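PDB 4PQZ: transcriptional protein SWT1 from Saccharomyces cerevisiae, which takes part in transcription, probably as an activator, and has RNA endonuclease activity; this chain is its C-terminal HEPN-like domain. Local coordinates for residues Ser83-Ile86 against Tyr87-Val91; Glu96-Thr99 against Cys100-Ile103. All coordinates share one frame; numbering follows the deposited sequence.

Contact 1: Ser83-Ile86 against Tyr87-Val91; sequences SNYI and YLFWV
F89 turns its CG away from its own carbonyl carbon, beside the backbone N (chi1 -70°), and this lays its ring alongside Y85, one helical turn earlier. The two side chains point the same way. They meet where Y85 CD1 lies 3.7 Å from F89 CE2. W90 is rotated differently, with CG anti to the backbone N (chi1 -177°). This brings the edge of its six-membered ring to I86 CG2, 3.8 Å from W90 CE3, the two side chains crossing at a slant. The third pair is N84 with L88. Here the amide oxygen N84 OD1 rests 3.5 Å from L88 CG.

Three backbone bonds hold the turn. Y87 N gives an almost straight bond to S83 O at 2.8 Å. L88 N bonds to N84 O at 2.7 Å. The last, from F89 N to Y85 O at 3.0 Å, is more bent (146° at the hydrogen). F89 then leaves helical geometry. W90 N, 3.1 Å from I86 O, has too poor an angle to extend the series, and its bond to Y87 O is weak.

S83 OG bonds to W108 O and Y85 OH to D70 O. I54 of helix 35-62 packs on Y85 and I86, and L58 of the same helix packs on F89. Y87 makes a cation-pi contact with K105. The i to i+4 pairs belong to the last turn of helix 79-88. The backbone change at F89 and W90 marks the break before helix 90-97, with F89 at its N-cap position, within this all-helical HEPN-like domain.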
loop_
_atom_site.group_PDB
_atom_site.type_symbol
_atom_site.label_atom_id
_atom_site.label_comp_id
_atom_site.label_asym_id
_atom_site.label_seq_id
_atom_site.Cartn_x
_atom_site.Cartn_y
_atom_site.Cartn_z
ATOM N N SER A 83 6.830 0.228 -4.217
ATOM C CA SER A 83 6.607 -0.533 -5.442
ATOM C C SER A 83 7.888 -1.201 -5.930
ATOM O O SER A 83 7.910 -2.396 -6.244
ATOM C CB SER A 83 6.073 0.388 -6.537
ATOM O OG SER A 83 5.907 -0.336 -7.733
ATOM N N ASN A 84 8.960 -0.422 -5.978
ATOM C CA ASN A 84 10.288 -0.952 -6.329
ATOM C C ASN A 84 10.713 -2.115 -5.404
ATOM O O ASN A 84 11.199 -3.152 -5.871
ATOM C CB ASN A 84 11.340 0.176 -6.348
ATOM C CG ASN A 84 12.763 -0.349 -6.530
ATOM O OD1 ASN A 84 13.021 -1.170 -7.419
ATOM N ND2 ASN A 84 13.690 0.108 -5.674
ATOM N N TYR A 85 10.493 -1.968 -4.099
ATOM C CA TYR A 85 10.693 -3.091 -3.169
ATOM C C TYR A 85 9.849 -4.345 -3.454
ATOM O O TYR A 85 10.356 -5.468 -3.357
ATOM C CB TYR A 85 10.519 -2.647 -1.717
ATOM C CG TYR A 85 11.762 -2.003 -1.164
ATOM C CD1 TYR A 85 13.021 -2.585 -1.352
ATOM C CD2 TYR A 85 11.691 -0.794 -0.494
ATOM C CE1 TYR A 85 14.158 -1.979 -0.867
ATOM C CE2 TYR A 85 12.818 -0.189 -0.004
ATOM C CZ TYR A 85 14.046 -0.781 -0.188
ATOM O OH TYR A 85 15.145 -0.156 0.318
ATOM N N ILE A 86 8.577 -4.158 -3.805
ATOM C CA ILE A 86 7.726 -5.293 -4.161
ATOM C C ILE A 86 8.247 -5.955 -5.418
ATOM O O ILE A 86 8.326 -7.187 -5.491
ATOM C CB ILE A 86 6.246 -4.885 -4.368
ATOM C CG1 ILE A 86 5.636 -4.424 -3.044
ATOM C CG2 ILE A 86 5.447 -6.041 -4.941
ATOM C CD1 ILE A 86 4.241 -3.843 -3.200
ATOM N N TYR A 87 8.597 -5.126 -6.405
ATOM C CA TYR A 87 9.319 -5.562 -7.622
ATOM C C TYR A 87 10.641 -6.333 -7.373
ATOM O O TYR A 87 10.841 -7.438 -7.887
ATOM C CB TYR A 87 9.623 -4.352 -8.514
ATOM C CG TYR A 87 10.080 -4.736 -9.896
ATOM C CD1 TYR A 87 9.151 -5.012 -10.906
ATOM C CD2 TYR A 87 11.444 -4.842 -10.203
ATOM C CE1 TYR A 87 9.571 -5.376 -12.189
ATOM C CE2 TYR A 87 11.871 -5.205 -11.485
ATOM C CZ TYR A 87 10.931 -5.470 -12.471
ATOM O OH TYR A 87 11.347 -5.828 -13.734
ATOM N N LEU A 88 11.544 -5.749 -6.595
ATOM C CA LEU A 88 12.878 -6.360 -6.378
ATOM C C LEU A 88 12.811 -7.668 -5.615
ATOM O O LEU A 88 13.617 -8.563 -5.841
ATOM C CB LEU A 88 13.806 -5.418 -5.611
ATOM C CG LEU A 88 14.375 -4.241 -6.387
ATOM C CD1 LEU A 88 15.231 -3.411 -5.443
ATOM C CD2 LEU A 88 15.186 -4.740 -7.580
ATOM N N PHE A 89 11.841 -7.764 -4.705
ATOM C CA PHE A 89 11.721 -8.918 -3.826
ATOM C C PHE A 89 10.550 -9.812 -4.199
ATOM O O PHE A 89 10.083 -10.601 -3.376
ATOM C CB PHE A 89 11.646 -8.473 -2.354
ATOM C CG PHE A 89 12.950 -7.921 -1.836
ATOM C CD1 PHE A 89 13.952 -8.777 -1.384
ATOM C CD2 PHE A 89 13.184 -6.556 -1.824
ATOM C CE1 PHE A 89 15.167 -8.280 -0.922
ATOM C CE2 PHE A 89 14.413 -6.050 -1.364
ATOM C CZ PHE A 89 15.397 -6.918 -0.916
ATOM N N TRP A 90 10.102 -9.704 -5.447
ATOM C CA TRP A 90 8.912 -10.421 -5.911
ATOM C C TRP A 90 9.040 -11.937 -5.796
ATOM O O TRP A 90 8.240 -12.604 -5.130
ATOM C CB TRP A 90 8.565 -10.032 -7.357
ATOM C CG TRP A 90 7.293 -10.693 -7.891
ATOM C CD1 TRP A 90 7.211 -11.768 -8.749
ATOM C CD2 TRP A 90 5.942 -10.320 -7.599
ATOM N NE1 TRP A 90 5.897 -12.075 -9.004
ATOM C CE2 TRP A 90 5.096 -11.200 -8.322
ATOM C CE3 TRP A 90 5.363 -9.326 -6.800
ATOM C CZ2 TRP A 90 3.707 -11.126 -8.254
ATOM C CZ3 TRP A 90 3.984 -9.240 -6.754
ATOM C CH2 TRP A 90 3.170 -10.137 -7.467
ATOM N N VAL A 91 10.055 -12.476 -6.450
ATOM C CA VAL A 91 10.280 -13.912 -6.482
ATOM C C VAL A 91 10.559 -14.480 -5.093
ATOM O O VAL A 91 10.058 -15.550 -4.744
ATOM C CB VAL A 91 11.429 -14.236 -7.470
ATOM C CG1 VAL A 91 11.843 -15.701 -7.374
ATOM C CG2 VAL A 91 11.019 -13.840 -8.911
#

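Contact 2: Glu96-Thr99 against Cys100-Ile103; sequences ELFT and CSKI
F98 presents the rim of its ring to S101, whose CB lies near the ring plane, 4.1 Å from F98 CD1. I103 reaches the same ring from further along the chain. Its side chain runs at a slant to that of F98, and the terminal methyl I103 CD1 comes 4.1 Å from F98 CE1.

The backbone makes a type I beta turn from F98 to S101, just after helix 90-97. It is closed by a weak bond from S101 N to F98 O at 3.0 Å. An ST turn follows. S101 OG, set opposite the backbone N about the first side-chain bond (chi1 -178°), accepts a fairly straight bond from I103 N at 3.1 Å. That bond curls the chain back as I103 approaches the F98 ring.

T99 OG1, within the beta turn, donates back to E96 O at 2.7 Å. The hydroxyl stands 34° out of the carbonyl plane. A water links L97 O, one residue before the turn, to C100 N within it: it donates to L97 O at 2.7 Å and accepts from C100 N at 3.1 Å. V135 of helix 122-139 packs against both F98 and I103, while F138 of that helix touches S101.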
loop_
_atom_site.group_PDB
_atom_site.type_symbol
_atom_site.label_atom_id
_atom_site.label_comp_id
_atom_site.label_asym_id
_atom_site.label_seq_id
_atom_site.Cartn_x
_atom_site.Cartn_y
_atom_site.Cartn_z
ATOM N N GLU A 96 4.508 -14.677 -3.327
ATOM C CA GLU A 96 3.817 -15.633 -2.475
ATOM C C GLU A 96 2.580 -15.005 -1.848
ATOM O O GLU A 96 1.540 -15.646 -1.743
ATOM C CB GLU A 96 4.740 -16.130 -1.367
ATOM C CG GLU A 96 4.097 -17.170 -0.502
ATOM C CD GLU A 96 4.764 -17.330 0.850
ATOM O OE1 GLU A 96 5.688 -16.550 1.172
ATOM O OE2 GLU A 96 4.334 -18.237 1.595
ATOM N N LEU A 97 2.710 -13.745 -1.436
ATOM C CA LEU A 97 1.597 -13.011 -0.833
ATOM C C LEU A 97 0.512 -12.701 -1.869
ATOM O O LEU A 97 -0.642 -12.472 -1.527
ATOM C CB LEU A 97 2.085 -11.720 -0.173
ATOM C CG LEU A 97 3.222 -11.869 0.838
ATOM C CD1 LEU A 97 3.572 -10.548 1.504
ATOM C CD2 LEU A 97 2.876 -12.927 1.855
ATOM N N PHE A 98 0.882 -12.740 -3.141
ATOM C CA PHE A 98 -0.047 -12.394 -4.197
ATOM C C PHE A 98 -0.589 -13.606 -4.961
ATOM O O PHE A 98 -1.121 -13.454 -6.066
ATOM C CB PHE A 98 0.595 -11.382 -5.169
ATOM C CG PHE A 98 0.675 -9.978 -4.623
ATOM C CD1 PHE A 98 -0.376 -9.082 -4.822
ATOM C CD2 PHE A 98 1.799 -9.545 -3.924
ATOM C CE1 PHE A 98 -0.316 -7.784 -4.315
ATOM C CE2 PHE A 98 1.875 -8.248 -3.411
ATOM C CZ PHE A 98 0.811 -7.364 -3.610
ATOM N N THR A 99 -0.469 -14.805 -4.388
ATOM C CA THR A 99 -0.882 -16.009 -5.123
ATOM C C THR A 99 -2.343 -15.968 -5.603
ATOM O O THR A 99 -2.648 -16.315 -6.757
ATOM C CB THR A 99 -0.647 -17.304 -4.331
ATOM O OG1 THR A 99 0.649 -17.267 -3.737
ATOM C CG2 THR A 99 -0.733 -18.508 -5.261
ATOM N N CYS A 100 -3.246 -15.524 -4.737
ATOM C CA CYS A 100 -4.658 -15.455 -5.133
ATOM C C CYS A 100 -5.037 -14.096 -5.719
ATOM O O CYS A 100 -6.133 -13.577 -5.502
ATOM C CB CYS A 100 -5.559 -15.871 -3.968
ATOM S SG CYS A 100 -5.147 -17.560 -3.446
ATOM N N SER A 101 -4.105 -13.542 -6.483
ATOM C CA SER A 101 -4.299 -12.290 -7.186
ATOM C C SER A 101 -3.901 -12.521 -8.636
ATOM O O SER A 101 -3.141 -13.436 -8.944
ATOM C CB SER A 101 -3.407 -11.206 -6.568
ATOM O OG SER A 101 -3.606 -9.953 -7.194
ATOM N N LYS A 102 -4.409 -11.678 -9.521
ATOM C CA LYS A 102 -4.017 -11.688 -10.921
ATOM C C LYS A 102 -2.807 -10.790 -11.144
ATOM O O LYS A 102 -2.238 -10.754 -12.236
ATOM C CB LYS A 102 -5.173 -11.183 -11.794
ATOM C CG LYS A 102 -6.483 -11.933 -11.587
ATOM C CD LYS A 102 -6.417 -13.319 -12.198
ATOM C CE LYS A 102 -7.614 -14.129 -11.763
ATOM N NZ LYS A 102 -7.509 -15.548 -12.204
ATOM N N ILE A 103 -2.434 -10.054 -10.107
ATOM C CA ILE A 103 -1.267 -9.181 -10.159
ATOM C C ILE A 103 0.024 -9.984 -10.415
ATOM O O ILE A 103 0.315 -10.971 -9.722
ATOM C CB ILE A 103 -1.194 -8.302 -8.881
ATOM C CG1 ILE A 103 -2.384 -7.332 -8.860
ATOM C CG2 ILE A 103 0.123 -7.511 -8.811
ATOM C CD1 ILE A 103 -2.547 -6.529 -7.549
HETATM O O HOH W 1 -2.437 -14.400 -1.973
#

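Overall arrangement
The contacts follow one another along the chain. Both use helix 90-97, contact 1 at its start and contact 2 at its far end. Contact 1 covers the break before this helix, and contact 2 the turns that follow it. Their centres are about 13 Å apart, yet they touch through side chains. The W90 ring of contact 1 meets the F98 ring of contact 2, with W90 CZ3 3.6 Å from F98 CD2 and the planes at about 30°. W90 CZ2 also packs on I103 O at 3.7 Å. W108 touches I86, W90 and I103, and so belongs to both. The long helices they lean on differ: 35-62 for contact 1, 122-139 for contact 2.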